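Local coordinates for bacteriocin (Brevibacillus sp. SKDU10, PDB 6LWZ), which is a defensin-like antimicrobial peptide, a bacteriocin that probably kills or inhibits competing bacteria, at residues V31-M36 with L41-E46. Numbering follows the deposited sequence.
Sequences VYVACM and LYCRTE
Tyr32 lies across the backbone of the neighbouring strand at Tyr42, with one ring face over that residue. Tyr42 CA sits 3.7 Å from the centroid of the Tyr32 ring, a CH-pi contact. The Tyr42 ring turns its edge toward the face of Tyr32. The two planes stand at 78° in a T-shaped pair, and Tyr42 CD1 meets Tyr32 CE1 at 3.9 Å. A chi1 of 173° sends the Tyr42 ring along its own strand, where Tyr42 OH donates a hydrogen bond to Thr45 OG1 (2.9 Å). Lys16 of strand 10-20 adds a cation-pi contact to Tyr32.

These are the two arms of the hairpin 26-35/40-48, in the three-stranded antiparallel sheet of this defensin-like peptide. A classic beta bulge breaks the register: Cys43 and Arg44 both face Val31. Val31 O accepts from Cys43 N, in the carbonyl plane, and from Arg44 N, tilted 23° from it. Val33 and Leu41 form a regular pair, joined by two backbone hydrogen bonds, Val33 N to Leu41 O and Leu41 N to Val33 O.

The side chains of Val31, Val33, Leu41 and Arg44 lie on one face of the sheet. Val33 CG1 touches Cys43 SG at 3.8 Å, the sulfur that is disulfide-bonded to Cys2, and Val33 CG2 meets Leu41 CB at 4.1 Å. Phe13 of strand 10-20 touches both valines. Arg44 bends at chi3, and its NH2 makes a salt bridge to Glu46 OE1 (2.8 Å), nearly in the guanidinium plane.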
ATOM      1  N   VAL A  31      -0.591   0.314   0.242  1.00 25.67           N
ATOM      2  CA  VAL A  31       0.475   0.797   1.107  1.00 24.55           C
ATOM      3  C   VAL A  31       1.484   1.580   0.277  1.00 24.06           C
ATOM      4  O   VAL A  31       1.986   1.092  -0.738  1.00 23.88           O
ATOM      5  CB  VAL A  31       1.194  -0.368   1.827  1.00 24.30           C
ATOM      6  CG1 VAL A  31       2.286   0.144   2.765  1.00 23.86           C
ATOM      7  CG2 VAL A  31       0.199  -1.206   2.605  1.00 25.72           C
ATOM      8  N   TYR A  32       1.779   2.793   0.728  1.00 25.16           N
ATOM      9  CA  TYR A  32       2.776   3.652   0.101  1.00 25.60           C
ATOM     10  C   TYR A  32       3.881   3.949   1.100  1.00 26.45           C
ATOM     11  O   TYR A  32       3.664   3.897   2.315  1.00 24.56           O
ATOM     12  CB  TYR A  32       2.133   4.966  -0.352  1.00 26.14           C
ATOM     13  CG  TYR A  32       1.359   4.868  -1.648  1.00 28.06           C
ATOM     14  CD1 TYR A  32       0.149   4.189  -1.705  1.00 29.25           C
ATOM     15  CD2 TYR A  32       1.836   5.466  -2.815  1.00 29.59           C
ATOM     16  CE1 TYR A  32      -0.568   4.095  -2.890  1.00 31.44           C
ATOM     17  CE2 TYR A  32       1.131   5.381  -4.009  1.00 32.39           C
ATOM     18  CZ  TYR A  32      -0.072   4.693  -4.044  1.00 33.42           C
ATOM     19  OH  TYR A  32      -0.781   4.597  -5.221  1.00 37.33           O
ATOM     20  N   VAL A  33       5.063   4.252   0.574  1.00 27.66           N
ATOM     21  CA  VAL A  33       6.181   4.745   1.380  1.00 30.01           C
ATOM     22  C   VAL A  33       6.359   6.225   1.089  1.00 32.62           C
ATOM     23  O   VAL A  33       6.353   6.641  -0.074  1.00 32.75           O
ATOM     24  CB  VAL A  33       7.526   4.010   1.102  1.00 31.94           C
ATOM     25  CG1 VAL A  33       7.346   2.508   1.164  1.00 31.51           C
ATOM     26  CG2 VAL A  33       8.118   4.396  -0.245  1.00 33.46           C
ATOM     27  N   ALA A  34       6.484   7.021   2.144  1.00 32.70           N
ATOM     28  CA  ALA A  34       6.896   8.406   2.011  1.00 32.09           C
ATOM     29  C   ALA A  34       8.381   8.428   2.293  1.00 34.19           C
ATOM     30  O   ALA A  34       8.816   8.055   3.377  1.00 30.40           O
ATOM     31  CB  ALA A  34       6.151   9.291   2.984  1.00 33.26           C
ATOM     32  N   CYS A  35       9.155   8.823   1.293  1.00 38.72           N
ATOM     33  CA  CYS A  35      10.608   8.863   1.406  1.00 41.10           C
ATOM     34  C   CYS A  35      11.080  10.178   2.015  1.00 45.85           C
ATOM     35  O   CYS A  35      10.385  11.195   1.940  1.00 41.52           O
ATOM     36  CB  CYS A  35      11.246   8.684   0.025  1.00 42.17           C
ATOM     37  SG  CYS A  35      10.921   7.085  -0.753  1.00 45.49           S
ATOM     38  N   MET A  36      12.313  10.173   2.481  1.00 48.58           N
ATOM     39  CA  MET A  36      12.946  11.383   2.921  1.00 48.53           C
ATOM     40  C   MET A  36      13.215  12.180   1.641  1.00 55.45           C
ATOM     41  O   MET A  36      12.833  13.291   1.558  1.00 59.42           O
ATOM     42  CB  MET A  36      14.249  11.111   3.664  1.00 43.67           C
ATOM     43  CG  MET A  36      14.150  10.319   4.944  1.00 51.34           C
ATOM     44  SD  MET A  36      13.324  11.034   6.345  1.00 56.12           S
ATOM     45  CE  MET A  36      14.481  12.254   6.877  1.00 46.39           C
ATOM     46  N   LEU A  41       5.521   6.814  -2.970  1.00 41.45           N
ATOM     47  CA  LEU A  41       5.636   5.725  -3.952  1.00 42.92           C
ATOM     48  C   LEU A  41       4.846   4.522  -3.452  1.00 33.74           C
ATOM     49  O   LEU A  41       4.893   4.207  -2.263  1.00 26.59           O
ATOM     50  CB  LEU A  41       7.106   5.368  -4.146  1.00 39.47           C
ATOM     51  CG  LEU A  41       7.965   6.473  -4.739  1.00 37.52           C
ATOM     52  CD1 LEU A  41       9.399   6.025  -4.871  1.00 40.41           C
ATOM     53  CD2 LEU A  41       7.421   6.962  -6.062  1.00 34.09           C
ATOM     54  N   TYR A  42       4.167   3.883  -4.389  1.00 33.75           N
ATOM     55  CA  TYR A  42       3.374   2.672  -4.107  1.00 29.50           C
ATOM     56  C   TYR A  42       4.308   1.561  -3.639  1.00 24.89           C
ATOM     57  O   TYR A  42       5.279   1.275  -4.294  1.00 23.46           O
ATOM     58  CB  TYR A  42       2.700   2.202  -5.386  1.00 29.21           C
ATOM     59  CG  TYR A  42       2.022   0.881  -5.217  1.00 29.09           C
ATOM     60  CD1 TYR A  42       0.865   0.790  -4.482  1.00 28.89           C
ATOM     61  CD2 TYR A  42       2.543  -0.263  -5.769  1.00 28.57           C
ATOM     62  CE1 TYR A  42       0.223  -0.412  -4.301  1.00 29.60           C
ATOM     63  CE2 TYR A  42       1.915  -1.476  -5.608  1.00 28.81           C
ATOM     64  CZ  TYR A  42       0.757  -1.545  -4.868  1.00 30.27           C
ATOM     65  OH  TYR A  42       0.124  -2.718  -4.687  1.00 34.24           O
ATOM     66  N   CYS A  43       3.962   0.961  -2.514  1.00 23.04           N
ATOM     67  CA  CYS A  43       4.784  -0.120  -1.947  1.00 23.34           C
ATOM     68  C   CYS A  43       4.149  -1.472  -2.241  1.00 20.94           C
ATOM     69  O   CYS A  43       4.760  -2.233  -2.951  1.00 25.03           O
ATOM     70  CB  CYS A  43       4.930   0.026  -0.436  1.00 25.90           C
ATOM     71  SG  CYS A  43       6.214  -1.010   0.304  1.00 33.27           S
ATOM     72  N   ARG A  44       2.958  -1.713  -1.717  1.00 15.41           N
ATOM     73  CA  ARG A  44       2.341  -3.028  -1.798  1.00  6.81           C
ATOM     74  C   ARG A  44       0.876  -2.995  -1.383  1.00 13.14           C
ATOM     75  O   ARG A  44       0.384  -1.993  -0.877  1.00 18.12           O
ATOM     76  CB  ARG A  44       3.123  -4.030  -0.927  1.00  8.80           C
ATOM     77  CG  ARG A  44       3.388  -3.552   0.497  1.00 17.99           C
ATOM     78  CD  ARG A  44       3.982  -4.630   1.385  1.00 28.27           C
ATOM     79  NE  ARG A  44       2.946  -5.377   2.103  1.00 35.58           N
ATOM     80  CZ  ARG A  44       2.658  -6.668   1.936  1.00 46.00           C
ATOM     81  NH1 ARG A  44       3.325  -7.429   1.065  1.00 54.16           N
ATOM     82  NH2 ARG A  44       1.686  -7.210   2.665  1.00 49.85           N
ATOM     83  N   THR A  45       0.185  -4.101  -1.628  1.00 20.74           N
ATOM     84  CA  THR A  45      -1.203  -4.281  -1.226  1.00 25.78           C
ATOM     85  C   THR A  45      -1.237  -5.200  -0.015  1.00 28.25           C
ATOM     86  O   THR A  45      -0.560  -6.230  -0.004  1.00 31.15           O
ATOM     87  CB  THR A  45      -2.027  -4.926  -2.364  1.00 30.08           C
ATOM     88  OG1 THR A  45      -2.168  -3.995  -3.448  1.00 30.53           O
ATOM     89  CG2 THR A  45      -3.420  -5.361  -1.872  1.00 31.90           C
ATOM     90  N   GLU A  46      -2.039  -4.833   0.982  1.00 30.57           N
ATOM     91  CA  GLU A  46      -2.229  -5.621   2.202  1.00 35.27           C
ATOM     92  C   GLU A  46      -3.638  -6.209   2.195  1.00 37.89           C
ATOM     93  O   GLU A  46      -4.608  -5.469   2.061  1.00 43.85           O
ATOM     94  CB  GLU A  46      -2.041  -4.719   3.427  1.00 37.15           C
ATOM     95  CG  GLU A  46      -2.367  -5.353   4.771  1.00 39.33           C
ATOM     96  CD  GLU A  46      -1.430  -6.485   5.153  1.00 44.21           C
ATOM     97  OE1 GLU A  46      -0.333  -6.606   4.555  1.00 48.85           O
ATOM     98  OE2 GLU A  46      -1.787  -7.257   6.070  1.00 40.13           O
TER